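Local coordinates for cell division protein FtsX (Streptococcus pneumoniae, PDB 6HE6), which forms part of the ABC transporter FtsEX, acts in cell division and engages the peptidoglycan hydrolase PcsB through its large extracellular loop, at residues Ser50-Val55 against Tyr89-Asn94; Ser58-Gln63 against Leu85-Ile90. All coordinates share one frame; numbering follows the deposited sequence.

Both contacts use strand 88-93 and share Y89 and I90, but their centres lie about 16 Å apart. Contact 1, partly buried, pairs it with strand 52-58 in the four-stranded sheet, with apolar side chains toward the helices on one face and a serine-glutamate bond on the other. Contact 2 is a surface contact, although near the centre of the chain. It sets the start of strand 88-93 and the loop before it against the end of strand 52-58 and the start of helix 60-70. Its chemistry is that of a helix start, with backbone N-H groups, a carboxylate and a carboxamide doing most of the work and a single antiparallel bridge remaining.

Contact 1 (Ser50-Val55 against Tyr89-Asn94); sequences STVKSV and YIVEAN
V55 lays its CG2 methyl obliquely against the Y89 ring, 3.4 Å from CD1, in the close-packed part of this strand pair. That methyl lies anti to the backbone N of V55, which brings it across to the ring of the neighbouring strand and near V91 CG2. V52 CG1 meets V91 CG1 at 3.8 Å, extending the apolar patch. Y43 and K47 of helix 41-47 cover V55, and I102 of helix 99-107 touches V52; the phenol oxygen of Y89 leaves the patch to bond D22. Strand 52-58 is the outer neighbour of strand 88-93 in an antiparallel sheet whose 2-3-1-4 order and two helices on one face fit a ferredoxin-like βαββαβ fold. A classic beta bulge interrupts the pairing: K53 and S54 both face E92, so K53 N donates almost straight to E92 O at 2.7 Å while S54 O receives E92 N at 2.9 Å. The face bearing S54 and E92 is polar and more open to solvent. E92 extends with CG anti to its backbone N (chi1 174°), bringing OE1 to S54 OG, which donates at 2.9 Å to the anti lone pair. A water donates to both S54 OG and I90 O, bridging the strands beside that bond. The exposed, loose part is K53 and N94. K53 CD runs alongside E92, 3.7 Å from E92 OE1. A bend at chi3 leaves K53 NZ 5.1 Å from E92 OE2, too far for a salt bridge. N94 bonds T51 O through its backbone N, and its side-chain OD1 approaches K53 CB.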
ATOM      1  N   SER A  50     -14.361   0.785  10.716  1.00 64.34           N
ATOM      2  CA  SER A  50     -15.752   0.822  10.278  1.00 67.77           C
ATOM      3  C   SER A  50     -15.983   1.816   9.148  1.00 60.40           C
ATOM      4  O   SER A  50     -16.922   1.637   8.364  1.00 63.09           O
ATOM      5  CB  SER A  50     -16.671   1.161  11.459  1.00 72.85           C
ATOM      6  OG  SER A  50     -16.063   2.117  12.299  1.00 82.01           O
ATOM      7  N   THR A  51     -15.158   2.849   9.033  1.00 64.83           N
ATOM      8  CA  THR A  51     -15.355   3.859   8.003  1.00 61.13           C
ATOM      9  C   THR A  51     -14.604   3.583   6.698  1.00 62.32           C
ATOM     10  O   THR A  51     -14.638   4.435   5.806  1.00 62.38           O
ATOM     11  CB  THR A  51     -14.944   5.225   8.531  1.00 59.26           C
ATOM     12  OG1 THR A  51     -13.615   5.141   9.038  1.00 64.33           O
ATOM     13  CG2 THR A  51     -15.878   5.662   9.666  1.00 63.18           C
ATOM     14  N   VAL A  52     -13.944   2.420   6.535  1.00 54.56           N
ATOM     15  CA  VAL A  52     -13.273   2.100   5.274  1.00 51.57           C
ATOM     16  C   VAL A  52     -14.099   1.111   4.455  1.00 52.74           C
ATOM     17  O   VAL A  52     -14.655   0.141   4.986  1.00 53.91           O
ATOM     18  CB  VAL A  52     -11.850   1.557   5.502  1.00 58.79           C
ATOM     19  CG1 VAL A  52     -11.079   2.457   6.434  1.00 48.65           C
ATOM     20  CG2 VAL A  52     -11.911   0.175   6.058  1.00 72.89           C
ATOM     21  N   LYS A  53     -14.162   1.343   3.144  1.00 55.58           N
ATOM     22  CA  LYS A  53     -14.933   0.469   2.267  1.00 59.90           C
ATOM     23  C   LYS A  53     -14.080  -0.569   1.546  1.00 54.20           C
ATOM     24  O   LYS A  53     -14.541  -1.694   1.318  1.00 53.68           O
ATOM     25  CB  LYS A  53     -15.715   1.289   1.230  1.00 60.13           C
ATOM     26  CG  LYS A  53     -16.486   0.398   0.221  1.00 73.26           C
ATOM     27  CD  LYS A  53     -17.301   1.168  -0.820  1.00 80.19           C
ATOM     28  CE  LYS A  53     -18.737   0.627  -0.868  1.00 90.53           C
ATOM     29  NZ  LYS A  53     -19.711   1.537  -1.549  1.00 88.21           N
ATOM     30  N   SER A  54     -12.855  -0.229   1.159  1.00 52.38           N
ATOM     31  CA  SER A  54     -12.000  -1.184   0.469  1.00 55.55           C
ATOM     32  C   SER A  54     -10.540  -0.812   0.699  1.00 56.41           C
ATOM     33  O   SER A  54     -10.208   0.359   0.901  1.00 54.20           O
ATOM     34  CB  SER A  54     -12.314  -1.219  -1.030  1.00 52.63           C
ATOM     35  OG  SER A  54     -11.951   0.011  -1.631  1.00 49.32           O
ATOM     36  N   VAL A  55      -9.669  -1.823   0.678  1.00 43.08           N
ATOM     37  CA  VAL A  55      -8.237  -1.610   0.821  1.00 51.04           C
ATOM     38  C   VAL A  55      -7.536  -2.527  -0.174  1.00 52.02           C
ATOM     39  O   VAL A  55      -7.686  -3.754  -0.116  1.00 51.40           O
ATOM     40  CB  VAL A  55      -7.752  -1.862   2.252  1.00 54.56           C
ATOM     41  CG1 VAL A  55      -8.297  -3.119   2.724  1.00 64.86           C
ATOM     42  CG2 VAL A  55      -6.234  -1.949   2.325  1.00 45.08           C
ATOM     43  N   TYR A  89      -1.113   0.600   0.506  1.00 41.52           N
ATOM     44  CA  TYR A  89      -2.515   0.226   0.398  1.00 41.42           C
ATOM     45  C   TYR A  89      -3.310   1.456  -0.024  1.00 48.16           C
ATOM     46  O   TYR A  89      -3.094   2.559   0.495  1.00 49.72           O
ATOM     47  CB  TYR A  89      -3.063  -0.339   1.726  1.00 46.97           C
ATOM     48  CG  TYR A  89      -2.650  -1.779   1.966  1.00 49.17           C
ATOM     49  CD1 TYR A  89      -3.145  -2.809   1.170  1.00 47.30           C
ATOM     50  CD2 TYR A  89      -1.755  -2.104   2.971  1.00 41.61           C
ATOM     51  CE1 TYR A  89      -2.773  -4.125   1.390  1.00 44.18           C
ATOM     52  CE2 TYR A  89      -1.368  -3.416   3.191  1.00 47.25           C
ATOM     53  CZ  TYR A  89      -1.875  -4.416   2.387  1.00 44.48           C
ATOM     54  OH  TYR A  89      -1.482  -5.710   2.579  1.00 51.94           O
ATOM     55  N   ILE A  90      -4.217   1.269  -0.967  1.00 41.83           N
ATOM     56  CA  ILE A  90      -5.103   2.333  -1.424  1.00 45.77           C
ATOM     57  C   ILE A  90      -6.423   2.111  -0.705  1.00 50.61           C
ATOM     58  O   ILE A  90      -7.120   1.126  -0.964  1.00 46.17           O
ATOM     59  CB  ILE A  90      -5.269   2.329  -2.951  1.00 52.67           C
ATOM     60  CG1 ILE A  90      -3.929   2.202  -3.674  1.00 59.98           C
ATOM     61  CG2 ILE A  90      -6.023   3.579  -3.405  1.00 56.72           C
ATOM     62  CD1 ILE A  90      -3.027   3.435  -3.600  1.00 60.15           C
ATOM     63  N   VAL A  91      -6.742   2.991   0.237  1.00 47.83           N
ATOM     64  CA  VAL A  91      -7.902   2.833   1.109  1.00 44.96           C
ATOM     65  C   VAL A  91      -9.001   3.760   0.620  1.00 53.72           C
ATOM     66  O   VAL A  91      -8.747   4.941   0.342  1.00 56.00           O
ATOM     67  CB  VAL A  91      -7.545   3.136   2.574  1.00 47.58           C
ATOM     68  CG1 VAL A  91      -8.764   2.973   3.492  1.00 54.18           C
ATOM     69  CG2 VAL A  91      -6.362   2.246   3.063  1.00 46.99           C
ATOM     70  N   GLU A  92     -10.220   3.226   0.511  1.00 46.02           N
ATOM     71  CA  GLU A  92     -11.397   3.996   0.139  1.00 51.45           C
ATOM     72  C   GLU A  92     -12.256   4.216   1.379  1.00 52.65           C
ATOM     73  O   GLU A  92     -12.711   3.246   1.993  1.00 56.67           O
ATOM     74  CB  GLU A  92     -12.193   3.263  -0.941  1.00 59.67           C
ATOM     75  CG  GLU A  92     -13.528   3.922  -1.287  1.00 69.37           C
ATOM     76  CD  GLU A  92     -14.331   3.092  -2.268  1.00 80.53           C
ATOM     77  OE1 GLU A  92     -14.046   1.882  -2.371  1.00 85.76           O
ATOM     78  OE2 GLU A  92     -15.240   3.640  -2.931  1.00 82.02           O
ATOM     79  N   ALA A  93     -12.466   5.483   1.744  1.00 52.20           N
ATOM     80  CA  ALA A  93     -13.316   5.857   2.871  1.00 57.79           C
ATOM     81  C   ALA A  93     -14.792   5.755   2.491  1.00 62.65           C
ATOM     82  O   ALA A  93     -15.147   5.751   1.318  1.00 61.07           O
ATOM     83  CB  ALA A  93     -13.016   7.284   3.337  1.00 53.48           C
ATOM     84  N   ASN A  94     -15.662   5.691   3.505  1.00 60.20           N
ATOM     85  CA  ASN A  94     -17.095   5.667   3.221  1.00 55.67           C
ATOM     86  C   ASN A  94     -17.618   7.049   2.839  1.00 64.69           C
ATOM     87  O   ASN A  94     -18.558   7.155   2.044  1.00 60.34           O
ATOM     88  CB  ASN A  94     -17.869   5.131   4.432  1.00 66.68           C
ATOM     89  CG  ASN A  94     -18.006   3.604   4.428  1.00 79.20           C
ATOM     90  OD1 ASN A  94     -17.915   2.950   3.384  1.00 86.35           O
ATOM     91  ND2 ASN A  94     -18.219   3.034   5.609  1.00 83.89           N
TER
HETATM   92  O   HOH W   1      -9.291   0.394  -2.499  1.00 59.65           O

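Contact 2 (Ser58-Gln63 against Leu85-Ile90); sequences SSKEEQ and LYDAYI
K60 N donates to D87 OD1 at 2.8 Å, nearly in line with the C-O bond of the carboxylate. The bond sits at the N terminus of helix 60-70, where S59 is the N-cap: its OG accepts from E62 N at 2.9 Å. This helix begins the helix-and-loop excursion between strands 52-58 and 88-93 of the ferredoxin-like sheet, and the contact brings its two ends together. The K60 side chain starts toward the returning chain, its CB near both D87 OD1 and L85 O and against L85 CB. With chi1 at 58°, CG sits between the backbone N and the carbonyl carbon, 3.3 Å from D87 OD1. CD comes within 3.4 Å of L85 O, an oxygen that also accepts from K18 NZ. The bend at chi3 keeps CE near D87 OD1, and a second at chi4 turns K60 NZ away, into a salt bridge with E61 OE2 at 2.9 Å. The helix start and the lysine nearby would probably favour a charged D87, an effect that the neighbouring E61 carboxylate probably offsets in part. One turn on, Q63 reaches back with its carboxamide: NE2 makes a weak bond to Y86 O at 2.9 Å and lies against the A88 methyl. L85 CD1 meets Q63 CB and the K60 carbonyl oxygen; the L85 side chain is about 5 Å from the bound dodecane-trimethylamine. S58 and A88 form an antiparallel hydrogen-bonded pair, the S58 CB also touching I90 CG1. S58 O takes two donors from opposite faces of its plane: A88 N, and Q63 NE2 at 3.2 Å, raised 48° out of that plane.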
ATOM      1  N   SER A  58      -1.102  -1.927  -3.611  1.00 51.56           N
ATOM      2  CA  SER A  58      -0.426  -1.332  -4.771  1.00 55.37           C
ATOM      3  C   SER A  58       1.079  -1.453  -4.550  1.00 52.67           C
ATOM      4  O   SER A  58       1.666  -0.694  -3.771  1.00 51.37           O
ATOM      5  CB  SER A  58      -0.831   0.132  -4.980  1.00 63.82           C
ATOM      6  OG  SER A  58       0.058   0.821  -5.859  1.00 60.32           O
ATOM      7  N   SER A  59       1.708  -2.399  -5.228  1.00 46.74           N
ATOM      8  CA  SER A  59       3.130  -2.623  -5.020  1.00 58.06           C
ATOM      9  C   SER A  59       3.983  -1.464  -5.553  1.00 57.19           C
ATOM     10  O   SER A  59       3.579  -0.699  -6.444  1.00 56.12           O
ATOM     11  CB  SER A  59       3.569  -3.885  -5.735  1.00 59.84           C
ATOM     12  OG  SER A  59       3.747  -3.552  -7.090  1.00 58.12           O
ATOM     13  N   LYS A  60       5.215  -1.395  -5.053  1.00 62.92           N
ATOM     14  CA  LYS A  60       6.152  -0.397  -5.558  1.00 62.74           C
ATOM     15  C   LYS A  60       6.468  -0.619  -7.039  1.00 63.76           C
ATOM     16  O   LYS A  60       6.620   0.345  -7.801  1.00 57.58           O
ATOM     17  CB  LYS A  60       7.435  -0.401  -4.720  1.00 60.97           C
ATOM     18  CG  LYS A  60       8.186  -1.731  -4.644  1.00 52.40           C
ATOM     19  CD  LYS A  60       9.395  -1.615  -3.678  1.00 56.18           C
ATOM     20  CE  LYS A  60       9.538  -2.852  -2.789  1.00 69.77           C
ATOM     21  NZ  LYS A  60       9.889  -4.096  -3.560  1.00 71.48           N
ATOM     22  N   GLU A  61       6.580  -1.879  -7.464  1.00 55.08           N
ATOM     23  CA  GLU A  61       6.761  -2.178  -8.881  1.00 63.34           C
ATOM     24  C   GLU A  61       5.648  -1.545  -9.707  1.00 65.85           C
ATOM     25  O   GLU A  61       5.894  -0.710 -10.586  1.00 59.19           O
ATOM     26  CB  GLU A  61       6.787  -3.696  -9.085  1.00 62.79           C
ATOM     27  CG  GLU A  61       7.992  -4.368  -8.438  1.00 60.85           C
ATOM     28  CD  GLU A  61       7.914  -4.446  -6.927  1.00 65.20           C
ATOM     29  OE1 GLU A  61       6.805  -4.293  -6.375  1.00 64.09           O
ATOM     30  OE2 GLU A  61       8.973  -4.652  -6.290  1.00 65.96           O
ATOM     31  N   GLU A  62       4.404  -1.905  -9.385  1.00 50.88           N
ATOM     32  CA  GLU A  62       3.253  -1.390 -10.107  1.00 57.10           C
ATOM     33  C   GLU A  62       3.256   0.140 -10.157  1.00 60.63           C
ATOM     34  O   GLU A  62       2.986   0.727 -11.212  1.00 57.75           O
ATOM     35  CB  GLU A  62       1.993  -1.934  -9.436  1.00 70.74           C
ATOM     36  CG  GLU A  62       0.685  -1.391  -9.913  1.00 85.47           C
ATOM     37  CD  GLU A  62      -0.429  -1.747  -8.945  1.00 98.64           C
ATOM     38  OE1 GLU A  62      -0.286  -2.757  -8.213  1.00100.77           O
ATOM     39  OE2 GLU A  62      -1.431  -1.004  -8.898  1.00105.05           O
ATOM     40  N   GLN A  63       3.590   0.807  -9.036  1.00 55.73           N
ATOM     41  CA  GLN A  63       3.595   2.271  -9.017  1.00 59.79           C
ATOM     42  C   GLN A  63       4.612   2.840  -9.984  1.00 65.08           C
ATOM     43  O   GLN A  63       4.393   3.921 -10.543  1.00 71.90           O
ATOM     44  CB  GLN A  63       3.876   2.828  -7.616  1.00 63.75           C
ATOM     45  CG  GLN A  63       2.801   2.549  -6.593  1.00 66.72           C
ATOM     46  CD  GLN A  63       3.164   3.054  -5.196  1.00 79.19           C
ATOM     47  OE1 GLN A  63       3.605   4.195  -5.024  1.00100.74           O
ATOM     48  NE2 GLN A  63       2.991   2.189  -4.195  1.00 65.89           N
ATOM     49  N   LEU A  85      10.655   3.200  -4.188  1.00 58.51           N
ATOM     50  CA  LEU A  85       9.291   3.522  -3.790  1.00 61.10           C
ATOM     51  C   LEU A  85       8.804   2.554  -2.710  1.00 57.46           C
ATOM     52  O   LEU A  85       9.431   1.534  -2.421  1.00 61.18           O
ATOM     53  CB  LEU A  85       8.360   3.499  -5.001  1.00 56.21           C
ATOM     54  CG  LEU A  85       8.772   4.368  -6.198  1.00 53.59           C
ATOM     55  CD1 LEU A  85       7.782   4.231  -7.361  1.00 64.01           C
ATOM     56  CD2 LEU A  85       8.918   5.840  -5.772  1.00 63.80           C
ATOM     57  N   TYR A  86       7.666   2.887  -2.112  1.00 60.31           N
ATOM     58  CA  TYR A  86       7.096   2.132  -1.001  1.00 61.69           C
ATOM     59  C   TYR A  86       5.849   1.401  -1.469  1.00 54.86           C
ATOM     60  O   TYR A  86       4.986   2.008  -2.114  1.00 56.94           O
ATOM     61  CB  TYR A  86       6.729   3.061   0.158  1.00 68.69           C
ATOM     62  CG  TYR A  86       7.887   3.538   0.994  1.00 74.69           C
ATOM     63  CD1 TYR A  86       8.965   4.200   0.415  1.00 78.22           C
ATOM     64  CD2 TYR A  86       7.897   3.340   2.370  1.00 80.24           C
ATOM     65  CE1 TYR A  86      10.027   4.639   1.179  1.00 77.50           C
ATOM     66  CE2 TYR A  86       8.957   3.775   3.141  1.00 81.48           C
ATOM     67  CZ  TYR A  86      10.017   4.424   2.537  1.00 80.68           C
ATOM     68  OH  TYR A  86      11.073   4.860   3.297  1.00 86.34           O
ATOM     69  N   ASP A  87       5.750   0.103  -1.147  1.00 59.42           N
ATOM     70  CA  ASP A  87       4.469  -0.597  -1.207  1.00 58.43           C
ATOM     71  C   ASP A  87       3.412   0.193  -0.451  1.00 62.70           C
ATOM     72  O   ASP A  87       3.707   0.872   0.540  1.00 58.39           O
ATOM     73  CB  ASP A  87       4.572  -1.999  -0.595  1.00 63.39           C
ATOM     74  CG  ASP A  87       5.408  -2.951  -1.425  1.00 68.25           C
ATOM     75  OD1 ASP A  87       5.735  -2.619  -2.589  1.00 58.29           O
ATOM     76  OD2 ASP A  87       5.720  -4.044  -0.908  1.00 68.90           O
ATOM     77  N   ALA A  88       2.165   0.088  -0.899  1.00 48.73           N
ATOM     78  CA  ALA A  88       1.122   0.933  -0.350  1.00 52.78           C
ATOM     79  C   ALA A  88      -0.208   0.200  -0.389  1.00 52.41           C
ATOM     80  O   ALA A  88      -0.420  -0.697  -1.205  1.00 47.70           O
ATOM     81  CB  ALA A  88       1.019   2.261  -1.120  1.00 48.97           C
ATOM     82  N   TYR A  89      -1.113   0.600   0.506  1.00 41.52           N
ATOM     83  CA  TYR A  89      -2.515   0.226   0.398  1.00 41.42           C
ATOM     84  C   TYR A  89      -3.310   1.456  -0.024  1.00 48.16           C
ATOM     85  O   TYR A  89      -3.094   2.559   0.495  1.00 49.72           O
ATOM     86  CB  TYR A  89      -3.063  -0.339   1.726  1.00 46.97           C
ATOM     87  CG  TYR A  89      -2.650  -1.779   1.966  1.00 49.17           C
ATOM     88  CD1 TYR A  89      -3.145  -2.809   1.170  1.00 47.30           C
ATOM     89  CD2 TYR A  89      -1.755  -2.104   2.971  1.00 41.61           C
ATOM     90  CE1 TYR A  89      -2.773  -4.125   1.390  1.00 44.18           C
ATOM     91  CE2 TYR A  89      -1.368  -3.416   3.191  1.00 47.25           C
ATOM     92  CZ  TYR A  89      -1.875  -4.416   2.387  1.00 44.48           C
ATOM     93  OH  TYR A  89      -1.482  -5.710   2.579  1.00 51.94           O
ATOM     94  N   ILE A  90      -4.217   1.269  -0.967  1.00 41.83           N
ATOM     95  CA  ILE A  90      -5.103   2.333  -1.424  1.00 45.77           C
ATOM     96  C   ILE A  90      -6.423   2.111  -0.705  1.00 50.61           C
ATOM     97  O   ILE A  90      -7.120   1.126  -0.964  1.00 46.17           O
ATOM     98  CB  ILE A  90      -5.269   2.329  -2.951  1.00 52.67           C
ATOM     99  CG1 ILE A  90      -3.929   2.202  -3.674  1.00 59.98           C
ATOM    100  CG2 ILE A  90      -6.023   3.579  -3.405  1.00 56.72           C
ATOM    101  CD1 ILE A  90      -3.027   3.435  -3.600  1.00 60.15           C
TER